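MYB21 (Trichomonas vaginalis, PDB 3OSG) binds DNA through the R2R3 Myb domain held in this chain and probably acts as a sequence-specific transcription factor for RNA polymerase II. Local coordinates at residues 16-21 / 38-43. Numbering follows the deposited sequence.
Sequences PEEDEM and ATFPNR
M21 lays its whole side chain along the aromatic ring of F40, meeting it atom by atom. CB begins at the far rim, 3.8 Å from F40 CZ, and CG presses closer on the same carbon at 3.5 Å. Because CG stands anti to the backbone N (chi1 -166°) and the chain stays extended beyond it, SD is carried over the ring face, 4.4 Å from the F40 centroid, a Met-aromatic contact. CE, as modelled, lies above the middle of that face, 4.0 Å from the F40 centroid, a CH-pi contact. An unbranched, flexible thioether suits this place, since it can follow a flat surface; phenylalanine supplies that surface and, being wholly apolar, can be buried.

One helical turn earlier, the extended chain of E18 brings its negative carboxylate to R43 in a side-on salt bridge of two hydrogen bonds. NE of R43 gives a nearly straight bond to E18 OE2 (3.2 Å), approaching from above the carboxylate plane, while NH2 of R43 meets E18 OE1 on its syn side at 3.1 Å. Arginine suits because its several N-H groups let NH1 hydrogen-bond to Q12 O as well, and its guanidinium makes a cation-pi contact with F14.

In the Myb-like DNA-binding domain, the contact joins the start of helix 16-29 to the loop between helices 33-38 and 45-56, where F40 and R43 both also rest on C48 of helix 45-56.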
loop_
_atom_site.group_PDB
_atom_site.type_symbol
_atom_site.label_atom_id
_atom_site.label_comp_id
_atom_site.label_asym_id
_atom_site.label_seq_id
_atom_site.Cartn_x
_atom_site.Cartn_y
_atom_site.Cartn_z
ATOM N N PRO A 16 -12.820 7.899 -2.430
ATOM C CA PRO A 16 -12.623 8.557 -1.134
ATOM C C PRO A 16 -13.712 8.142 -0.155
ATOM O O PRO A 16 -13.481 8.031 1.052
ATOM C CB PRO A 16 -12.756 10.051 -1.474
ATOM C CG PRO A 16 -12.547 10.137 -2.951
ATOM C CD PRO A 16 -13.118 8.869 -3.495
ATOM N N GLU A 17 -14.897 7.899 -0.693
ATOM C CA GLU A 17 -16.038 7.456 0.100
ATOM C C GLU A 17 -15.856 6.026 0.630
ATOM O O GLU A 17 -16.094 5.753 1.812
ATOM C CB GLU A 17 -17.326 7.583 -0.729
ATOM C CG GLU A 17 -17.803 9.046 -0.971
ATOM C CD GLU A 17 -17.036 9.796 -2.076
ATOM O OE1 GLU A 17 -16.036 9.259 -2.606
ATOM O OE2 GLU A 17 -17.450 10.935 -2.423
ATOM N N GLU A 18 -15.429 5.114 -0.237
ATOM C CA GLU A 18 -15.133 3.742 0.192
ATOM C C GLU A 18 -14.031 3.716 1.236
ATOM O O GLU A 18 -14.055 2.911 2.148
ATOM C CB GLU A 18 -14.702 2.889 -0.998
ATOM C CG GLU A 18 -15.841 2.382 -1.833
ATOM C CD GLU A 18 -15.373 1.643 -3.074
ATOM O OE1 GLU A 18 -14.486 2.168 -3.791
ATOM O OE2 GLU A 18 -15.900 0.536 -3.332
ATOM N N ASP A 19 -13.045 4.587 1.077
ATOM C CA ASP A 19 -11.965 4.704 2.042
ATOM C C ASP A 19 -12.539 5.080 3.410
ATOM O O ASP A 19 -12.189 4.479 4.429
ATOM C CB ASP A 19 -10.946 5.752 1.576
ATOM C CG ASP A 19 -10.045 5.241 0.454
ATOM O OD1 ASP A 19 -10.016 4.011 0.218
ATOM O OD2 ASP A 19 -9.355 6.063 -0.185
ATOM N N GLU A 20 -13.430 6.071 3.418
ATOM C CA GLU A 20 -14.086 6.496 4.652
ATOM C C GLU A 20 -14.864 5.339 5.276
ATOM O O GLU A 20 -14.664 5.005 6.442
ATOM C CB GLU A 20 -15.007 7.687 4.396
ATOM C CG GLU A 20 -14.284 9.023 4.453
ATOM C CD GLU A 20 -13.409 9.168 5.694
ATOM O OE1 GLU A 20 -13.929 9.025 6.827
ATOM O OE2 GLU A 20 -12.193 9.430 5.533
ATOM N N MET A 21 -15.745 4.744 4.479
ATOM C CA MET A 21 -16.408 3.497 4.814
ATOM C C MET A 21 -15.456 2.473 5.451
ATOM O O MET A 21 -15.721 1.968 6.546
ATOM C CB MET A 21 -17.042 2.925 3.548
ATOM C CG MET A 21 -18.034 1.819 3.785
ATOM S SD MET A 21 -19.219 1.680 2.429
ATOM C CE MET A 21 -19.835 0.029 2.739
ATOM N N ALA A 38 -18.078 -7.884 3.680
ATOM C CA ALA A 38 -19.497 -8.152 3.475
ATOM C C ALA A 38 -20.292 -6.855 3.324
ATOM O O ALA A 38 -21.329 -6.827 2.675
ATOM C CB ALA A 38 -20.064 -9.006 4.621
ATOM N N THR A 39 -19.801 -5.775 3.912
ATOM C CA THR A 39 -20.526 -4.513 3.878
ATOM C C THR A 39 -20.216 -3.707 2.619
ATOM O O THR A 39 -20.806 -2.654 2.399
ATOM C CB THR A 39 -20.236 -3.687 5.140
ATOM O OG1 THR A 39 -19.019 -2.969 4.974
ATOM C CG2 THR A 39 -20.087 -4.616 6.352
ATOM N N PHE A 40 -19.305 -4.223 1.792
ATOM C CA PHE A 40 -18.923 -3.606 0.519
ATOM C C PHE A 40 -19.396 -4.473 -0.635
ATOM O O PHE A 40 -18.835 -5.529 -0.879
ATOM C CB PHE A 40 -17.399 -3.493 0.403
ATOM C CG PHE A 40 -16.789 -2.445 1.277
ATOM C CD1 PHE A 40 -16.374 -1.243 0.743
ATOM C CD2 PHE A 40 -16.614 -2.667 2.627
ATOM C CE1 PHE A 40 -15.803 -0.282 1.542
ATOM C CE2 PHE A 40 -16.046 -1.712 3.433
ATOM C CZ PHE A 40 -15.637 -0.518 2.891
ATOM N N PRO A 41 -20.419 -4.030 -1.371
ATOM C CA PRO A 41 -21.004 -4.894 -2.408
ATOM C C PRO A 41 -20.006 -5.306 -3.508
ATOM O O PRO A 41 -20.118 -6.402 -4.075
ATOM C CB PRO A 41 -22.132 -4.031 -2.987
ATOM C CG PRO A 41 -21.756 -2.625 -2.636
ATOM C CD PRO A 41 -21.061 -2.707 -1.314
ATOM N N ASN A 42 -19.036 -4.448 -3.793
ATOM C CA ASN A 42 -18.083 -4.741 -4.860
ATOM C C ASN A 42 -16.659 -5.052 -4.387
ATOM O O ASN A 42 -15.726 -4.994 -5.182
ATOM C CB ASN A 42 -18.038 -3.572 -5.851
ATOM C CG ASN A 42 -19.405 -3.241 -6.434
ATOM O OD1 ASN A 42 -20.068 -4.104 -7.023
ATOM N ND2 ASN A 42 -19.826 -1.980 -6.288
ATOM N N ARG A 43 -16.484 -5.374 -3.107
ATOM C CA ARG A 43 -15.144 -5.608 -2.574
ATOM C C ARG A 43 -15.048 -6.937 -1.825
ATOM O O ARG A 43 -15.974 -7.331 -1.117
ATOM C CB ARG A 43 -14.745 -4.479 -1.618
ATOM C CG ARG A 43 -14.731 -3.083 -2.254
ATOM C CD ARG A 43 -13.638 -2.943 -3.302
ATOM N NE ARG A 43 -13.647 -1.614 -3.907
ATOM C CZ ARG A 43 -12.775 -1.221 -4.819
ATOM N NH1 ARG A 43 -11.828 -2.066 -5.207
ATOM N NH2 ARG A 43 -12.850 0.004 -5.335
#